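Local atomic coordinates of CalS11 (Micromonospora echinospora, PDB entry 3TOS), a protein that probably transfers a methyl group from S-adenosylmethionine to an oxygen during the biosynthesis of calicheamicin. Residues 134-137 against 138-142; 151-154 against 155-158; 228-231 against 232-236. One frame throughout, in Å; residues are numbered along the deposited sequence. Where two conformers were deposited one is given.

Contact 1 of 3, residues 134-137 against 138-142; sequences GGYP and AYLKE
The rings of Tyr136 and Tyr139 meet one helical turn apart, CE1 of Tyr136 lying 3.4 Å from CD2 of Tyr139. Their planes are inclined at 53° and their centroids are 5.3 Å apart, so the rings meet obliquely. The phenol oxygen of Tyr136 comes to the rim of the Tyr139 ring, in its plane, with OH 3.8 Å from CE2 of Tyr139. From the next position CB of Leu140 touches CE2 of Tyr136 at 3.8 Å. Tyr136 can serve both neighbours because its CG stands anti to the backbone nitrogen (chi1 -167°), which carries the ring out along the first turn.

The backbone beneath is regular. Leu140 N donates to Tyr136 O at 2.8 Å in a nearly straight bond, and Lys141 N reaches Pro137 O at 2.8 Å; a weak bond joins Ala138 N to Gly135 O. Proline suits the first turn, where its missing N-H costs no helical bond and its ring stiffens the start. Gly135, at the N-cap, has a positive phi (88°) at which a beta carbon would be jammed against the carbonyl oxygen of Gly134.

Further out, Tyr136 OH is hydrogen-bonded to Phe80 O, and Tyr139 OH bonds to Leu29 O and Ser33 OG of the second subunit, so the hydroxyls of both buried tyrosines have partners. Lys141 NZ is held by Ser160 O, while Leu140 packs on Leu162 of strand 160-164. This is a helix N-terminus in a beta-alpha-beta crossover: helix 136-148 connects the adjacent parallel strands 103-107 and 160-164 of a Rossmann-like methyltransferase fold.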
loop_
_atom_site.group_PDB
_atom_site.type_symbol
_atom_site.label_atom_id
_atom_site.label_comp_id
_atom_site.label_asym_id
_atom_site.label_seq_id
_atom_site.Cartn_x
_atom_site.Cartn_y
_atom_site.Cartn_z
ATOM N N GLY B 134 -30.428 35.636 -27.831
ATOM C CA GLY B 134 -31.798 35.133 -27.896
ATOM C C GLY B 134 -31.958 33.830 -28.653
ATOM O O GLY B 134 -31.424 33.685 -29.760
ATOM N N GLY B 135 -32.638 32.862 -28.015
ATOM C CA GLY B 135 -32.837 31.579 -28.622
ATOM C C GLY B 135 -31.705 30.607 -28.349
ATOM O O GLY B 135 -31.774 29.498 -28.815
ATOM N N TYR B 136 -30.664 31.034 -27.635
ATOM C CA TYR B 136 -29.569 30.138 -27.407
ATOM C C TYR B 136 -29.909 28.762 -26.685
ATOM O O TYR B 136 -29.363 27.739 -27.062
ATOM C CB TYR B 136 -28.382 30.883 -26.705
ATOM C CG TYR B 136 -27.135 30.025 -26.761
ATOM C CD1 TYR B 136 -26.352 29.992 -27.927
ATOM C CD2 TYR B 136 -26.805 29.152 -25.714
ATOM C CE1 TYR B 136 -25.218 29.176 -28.016
ATOM C CE2 TYR B 136 -25.709 28.285 -25.828
ATOM C CZ TYR B 136 -24.908 28.313 -26.978
ATOM O OH TYR B 136 -23.823 27.498 -27.078
ATOM N N PRO B 137 -30.762 28.769 -25.655
ATOM C CA PRO B 137 -31.019 27.504 -24.981
ATOM C C PRO B 137 -31.571 26.446 -25.915
ATOM O O PRO B 137 -31.197 25.296 -25.731
ATOM C CB PRO B 137 -32.014 27.878 -23.851
ATOM C CG PRO B 137 -31.725 29.384 -23.548
ATOM C CD PRO B 137 -31.352 29.941 -24.969
ATOM N N ALA B 138 -32.406 26.821 -26.900
ATOM C CA ALA B 138 -32.859 25.847 -27.877
ATOM C C ALA B 138 -31.722 25.242 -28.678
ATOM O O ALA B 138 -31.729 24.042 -28.975
ATOM C CB ALA B 138 -33.918 26.453 -28.791
ATOM N N TYR B 139 -30.759 26.079 -29.057
ATOM C CA TYR B 139 -29.562 25.618 -29.756
ATOM C C TYR B 139 -28.739 24.692 -28.855
ATOM O O TYR B 139 -28.348 23.609 -29.272
ATOM C CB TYR B 139 -28.715 26.810 -30.258
ATOM C CG TYR B 139 -27.358 26.389 -30.757
ATOM C CD1 TYR B 139 -27.188 25.880 -32.018
ATOM C CD2 TYR B 139 -26.219 26.528 -29.939
ATOM C CE1 TYR B 139 -25.947 25.495 -32.455
ATOM C CE2 TYR B 139 -24.978 26.135 -30.378
ATOM C CZ TYR B 139 -24.850 25.648 -31.647
ATOM O OH TYR B 139 -23.559 25.356 -32.115
ATOM N N LEU B 140 -28.486 25.089 -27.615
ATOM C CA LEU B 140 -27.737 24.216 -26.745
ATOM C C LEU B 140 -28.477 22.901 -26.512
ATOM O O LEU B 140 -27.803 21.824 -26.436
ATOM C CB LEU B 140 -27.443 24.952 -25.423
ATOM C CG LEU B 140 -26.673 24.190 -24.339
ATOM C CD1 LEU B 140 -25.336 23.616 -24.809
ATOM C CD2 LEU B 140 -26.467 25.061 -23.097
ATOM N N LYS B 141 -29.825 22.948 -26.397
ATOM C CA LYS B 141 -30.564 21.688 -26.276
ATOM C C LYS B 141 -30.395 20.834 -27.552
ATOM O O LYS B 141 -30.313 19.600 -27.466
ATOM C CB LYS B 141 -32.019 21.982 -26.021
ATOM C CG LYS B 141 -32.893 20.778 -25.786
ATOM C CD LYS B 141 -32.421 19.982 -24.602
ATOM C CE LYS B 141 -33.493 18.908 -24.208
ATOM N NZ LYS B 141 -32.993 17.935 -23.218
ATOM N N GLU B 142 -30.320 21.476 -28.723
ATOM C CA GLU B 142 -30.066 20.679 -29.969
ATOM C C GLU B 142 -28.705 19.984 -29.891
ATOM O O GLU B 142 -28.556 18.841 -30.350
ATOM C CB GLU B 142 -30.022 21.565 -31.225
ATOM C CG GLU B 142 -31.312 21.956 -31.698
ATOM C CD GLU B 142 -31.147 22.646 -33.028
ATOM O OE1 GLU B 142 -30.942 23.904 -33.008
ATOM O OE2 GLU B 142 -31.065 21.921 -34.066
#

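Contact 2 of 3, residues 151-154 against 155-158; sequences DFFG and HVTQ
His155 lays its imidazole beside the ring of Phe153, the two side chains pointing the same way, with CE1 of His155 3.5 Å from CD1 of Phe153. The planes differ by only 29°, yet the centroids are 5.3 Å apart, and the rings are slid so far past each other that they hardly overlap. The imidazole gets there because CG of His155 sits between the backbone nitrogen and the carbonyl carbon (chi1 55°), folding the ring back over the preceding turn. Val156 closes the group: its CG2 stands 3.9 Å above one face of the imidazole, toward the rim, and also touches CD1 of Phe153. With CG1 anti to the backbone nitrogen (chi1 175°), this second methyl is the one left to face the rings.

Two overlapping type I turns set the three residues. Gly154 N bonds to Asp151 O in the first; Val156 N donates to Phe153 O at 2.9 Å in the second. At Gly154 a beta carbon would be crowded by Asp151 O.

Water 1 lies 2.8 Å from ND1 of His155 and gives a hydrogen bond to Phe152 O, while NE2 bonds to His14 O of the third subunit. A leucine here would probably leave water 1 and the His14 carbonyl of the third subunit without their imidazole partner. Since a carbonyl can only accept, NE2 probably carries a hydrogen, so a single ring uses one flank against hydrocarbon and its two nitrogens to tie the loop to a water and to another subunit.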
loop_
_atom_site.group_PDB
_atom_site.type_symbol
_atom_site.label_atom_id
_atom_site.label_comp_id
_atom_site.label_asym_id
_atom_site.label_seq_id
_atom_site.Cartn_x
_atom_site.Cartn_y
_atom_site.Cartn_z
ATOM N N ASP B 151 -26.339 7.717 -27.504
ATOM C CA ASP B 151 -26.151 7.120 -26.161
ATOM C C ASP B 151 -26.843 5.749 -26.126
ATOM O O ASP B 151 -27.912 5.550 -26.770
ATOM C CB ASP B 151 -26.784 8.010 -25.095
ATOM C CG ASP B 151 -25.865 9.132 -24.610
ATOM O OD1 ASP B 151 -24.651 9.034 -24.733
ATOM O OD2 ASP B 151 -26.354 10.095 -24.041
ATOM N N PHE B 152 -26.290 4.824 -25.320
ATOM C CA PHE B 152 -27.009 3.579 -25.110
ATOM C C PHE B 152 -28.444 3.803 -24.645
ATOM O O PHE B 152 -29.396 3.038 -25.037
ATOM C CB PHE B 152 -26.210 2.673 -24.143
ATOM C CG PHE B 152 -26.730 1.293 -24.050
ATOM C CD1 PHE B 152 -27.642 0.965 -23.066
ATOM C CD2 PHE B 152 -26.342 0.329 -24.963
ATOM C CE1 PHE B 152 -28.179 -0.320 -23.007
ATOM C CE2 PHE B 152 -26.822 -0.963 -24.909
ATOM C CZ PHE B 152 -27.739 -1.306 -23.888
ATOM N N PHE B 153 -28.608 4.743 -23.721
ATOM C CA PHE B 153 -29.971 5.076 -23.212
ATOM C C PHE B 153 -30.582 6.306 -23.900
ATOM O O PHE B 153 -31.383 7.062 -23.297
ATOM C CB PHE B 153 -30.003 5.223 -21.687
ATOM C CG PHE B 153 -30.212 3.903 -20.965
ATOM C CD1 PHE B 153 -31.503 3.353 -20.868
ATOM C CD2 PHE B 153 -29.123 3.199 -20.453
ATOM C CE1 PHE B 153 -31.718 2.131 -20.235
ATOM C CE2 PHE B 153 -29.337 1.964 -19.860
ATOM C CZ PHE B 153 -30.657 1.430 -19.763
ATOM N N GLY B 154 -30.241 6.490 -25.176
ATOM C CA GLY B 154 -30.775 7.629 -25.921
ATOM C C GLY B 154 -32.281 7.673 -26.090
ATOM O O GLY B 154 -32.819 8.714 -26.434
ATOM N N HIS B 155 -32.955 6.562 -25.832
ATOM C CA HIS B 155 -34.423 6.533 -25.839
ATOM C C HIS B 155 -35.048 7.144 -24.551
ATOM O O HIS B 155 -36.273 7.371 -24.504
ATOM C CB HIS B 155 -34.942 5.103 -26.033
ATOM C CG HIS B 155 -34.419 4.120 -25.047
ATOM N ND1 HIS B 155 -33.094 3.712 -25.016
ATOM C CD2 HIS B 155 -35.047 3.460 -24.068
ATOM C CE1 HIS B 155 -32.939 2.829 -24.048
ATOM N NE2 HIS B 155 -34.121 2.640 -23.474
ATOM N N VAL B 156 -34.245 7.382 -23.508
ATOM C CA VAL B 156 -34.774 7.997 -22.310
ATOM C C VAL B 156 -34.548 9.501 -22.423
ATOM O O VAL B 156 -33.404 10.008 -22.613
ATOM C CB VAL B 156 -34.150 7.441 -21.027
ATOM C CG1 VAL B 156 -34.651 8.194 -19.799
ATOM C CG2 VAL B 156 -34.416 5.906 -20.955
ATOM N N THR B 157 -35.651 10.237 -22.314
ATOM C CA THR B 157 -35.572 11.705 -22.440
ATOM C C THR B 157 -35.256 12.370 -21.096
ATOM O O THR B 157 -35.217 11.683 -20.018
ATOM C CB THR B 157 -36.892 12.284 -23.032
ATOM O OG1 THR B 157 -37.998 11.990 -22.165
ATOM C CG2 THR B 157 -37.149 11.721 -24.464
ATOM N N GLN B 158 -35.070 13.692 -21.125
ATOM C CA GLN B 158 -34.806 14.470 -19.907
ATOM C C GLN B 158 -33.537 14.066 -19.197
ATOM O O GLN B 158 -33.399 14.321 -17.997
ATOM C CB GLN B 158 -35.969 14.467 -18.902
ATOM C CG GLN B 158 -37.204 15.224 -19.378
ATOM C CD GLN B 158 -37.019 16.730 -19.436
ATOM O OE1 GLN B 158 -37.050 17.425 -18.408
ATOM N NE2 GLN B 158 -36.879 17.251 -20.637
HETATM O O HOH W 1 -31.652 3.255 -27.358
HETATM O O HOH W 2 -31.669 10.772 -24.525
#

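Contact 3 of 3, residues 228-231 against 232-236; sequences IAMR and KVLGL
Met230 O draws together the last helical turn, accepting from Leu234 N at 2.9 Å and from Gly235 N at 2.8 Å. The two donors approach from opposite faces of the carbonyl plane, and both bonds are fairly straight, at 158° and 161°. Upstream, Lys232 N donates to Ile228 O and Val233 N to Ala229 O in the usual helical pattern.

Met230, present as selenomethionine and deposited in two conformers, in one of them crosses two leucines obliquely, with CE 3.8 Å from CD1 of Leu234 and CG 3.9 Å from CD2 of Leu236. The other methyl of Leu236, CD1, reaches the aliphatic part of Arg231, also obliquely, 3.7 Å from its CG, and meets the guanidinium at its edge. That leaves the polar end of Arg231 to other partners: NE bonds to Asn227 OD1, and NH1 to Pro179 O of the fifth subunit. On another side Ile228 and Lys232 run alongside each other, CG2 of Ile228 lying 4.0 Å from CE of Lys232.

Gly235 turns the chain at a positive phi (94°), where a side chain would collide with the carbonyl oxygen of Leu234. A carbonyl shared by i+4 and i+5 donors, the second being the positive-phi glycine that redirects the chain, makes a C-terminal cap with a 6→1 bond, here ending helix 225-233, which packs on helix 193-203 through Ala229 and Val233.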
loop_
_atom_site.group_PDB
_atom_site.type_symbol
_atom_site.label_atom_id
_atom_site.label_comp_id
_atom_site.label_asym_id
_atom_site.label_seq_id
_atom_site.Cartn_x
_atom_site.Cartn_y
_atom_site.Cartn_z
ATOM N N ILE B 228 -17.176 34.506 -0.010
ATOM C CA ILE B 228 -18.023 35.153 0.982
ATOM C C ILE B 228 -19.254 34.280 1.273
ATOM O O ILE B 228 -19.638 34.113 2.451
ATOM C CB ILE B 228 -18.481 36.552 0.520
ATOM C CG1 ILE B 228 -17.274 37.518 0.415
ATOM C CG2 ILE B 228 -19.456 37.156 1.545
ATOM C CD1 ILE B 228 -17.548 38.696 -0.543
ATOM N N ALA B 229 -19.814 33.672 0.225
ATOM C CA ALA B 229 -20.943 32.771 0.372
ATOM C C ALA B 229 -20.565 31.538 1.233
ATOM O O ALA B 229 -21.304 31.157 2.180
ATOM C CB ALA B 229 -21.482 32.331 -0.976
HETATM N N MSE B 230 -19.443 30.896 0.905
HETATM C CA MSE B 230 -19.030 29.723 1.648
HETATM C C MSE B 230 -18.747 30.073 3.102
HETATM O O MSE B 230 -19.086 29.305 4.012
HETATM C CB MSE B 230 -17.785 29.066 1.031
HETATM C CG MSE B 230 -17.288 27.890 1.889
HETATM SE SE MSE B 230 -16.418 26.432 0.902
HETATM C CE MSE B 230 -18.008 25.376 0.479
ATOM N N ARG B 231 -18.111 31.212 3.348
ATOM C CA ARG B 231 -17.806 31.564 4.730
ATOM C C ARG B 231 -19.071 31.836 5.536
ATOM O O ARG B 231 -19.131 31.562 6.763
ATOM C CB ARG B 231 -16.845 32.761 4.756
ATOM C CG ARG B 231 -15.417 32.332 4.552
ATOM C CD ARG B 231 -14.412 33.485 4.805
ATOM N NE ARG B 231 -14.452 34.578 3.813
ATOM C CZ ARG B 231 -14.835 35.826 4.062
ATOM N NH1 ARG B 231 -14.773 36.699 3.065
ATOM N NH2 ARG B 231 -15.256 36.183 5.282
ATOM N N LYS B 232 -20.103 32.311 4.867
ATOM C CA LYS B 232 -21.416 32.487 5.538
ATOM C C LYS B 232 -22.198 31.207 5.770
ATOM O O LYS B 232 -22.879 31.080 6.786
ATOM C CB LYS B 232 -22.304 33.477 4.801
ATOM C CG LYS B 232 -21.754 34.912 4.981
ATOM C CD LYS B 232 -22.753 35.940 4.622
ATOM C CE LYS B 232 -22.147 37.337 4.529
ATOM N NZ LYS B 232 -21.929 38.015 5.856
ATOM N N VAL B 233 -22.142 30.269 4.838
ATOM C CA VAL B 233 -23.045 29.128 4.901
ATOM C C VAL B 233 -22.392 27.969 5.669
ATOM O O VAL B 233 -23.030 27.320 6.523
ATOM C CB VAL B 233 -23.406 28.698 3.457
ATOM C CG1 VAL B 233 -24.297 27.453 3.475
ATOM C CG2 VAL B 233 -24.135 29.821 2.741
ATOM N N LEU B 234 -21.116 27.706 5.348
ATOM C CA LEU B 234 -20.437 26.506 5.852
ATOM C C LEU B 234 -19.168 26.769 6.658
ATOM O O LEU B 234 -18.880 26.038 7.628
ATOM C CB LEU B 234 -20.077 25.557 4.683
ATOM C CG LEU B 234 -21.276 24.992 3.874
ATOM C CD1 LEU B 234 -20.808 24.067 2.748
ATOM C CD2 LEU B 234 -22.221 24.213 4.731
ATOM N N GLY B 235 -18.401 27.780 6.241
ATOM C CA GLY B 235 -17.036 27.972 6.724
ATOM C C GLY B 235 -16.053 27.308 5.772
ATOM O O GLY B 235 -16.341 26.207 5.238
ATOM N N LEU B 236 -14.889 27.930 5.565
ATOM C CA LEU B 236 -13.905 27.361 4.634
ATOM C C LEU B 236 -13.271 26.083 5.151
ATOM O O LEU B 236 -12.723 25.329 4.345
ATOM C CB LEU B 236 -12.823 28.405 4.301
ATOM C CG LEU B 236 -13.321 29.541 3.381
ATOM C CD1 LEU B 236 -12.302 30.713 3.305
ATOM C CD2 LEU B 236 -13.584 29.044 1.949
#

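Contacts 1, 2 and 3 follow one another along the chain. Contact 1 starts helix 136-148 and contact 2 lies in the loop that leads from it to strand 160-164, an outermost strand of the sheet within this chain. Their centres are about 19 Å apart and their nearest atoms about 5 Å, without touching. Contact 3, at the end of helix 225-233, sits on the opposite side of the chain's centre, about 34 Å from contact 1 and about 38 Å from contact 2, centre to centre. In the ten-chain assembly each meets other copies: contact 1 the second subunit, contact 2 the third and fourth, contact 3 the fifth. The three thus border different subunits around one Rossmann-like core.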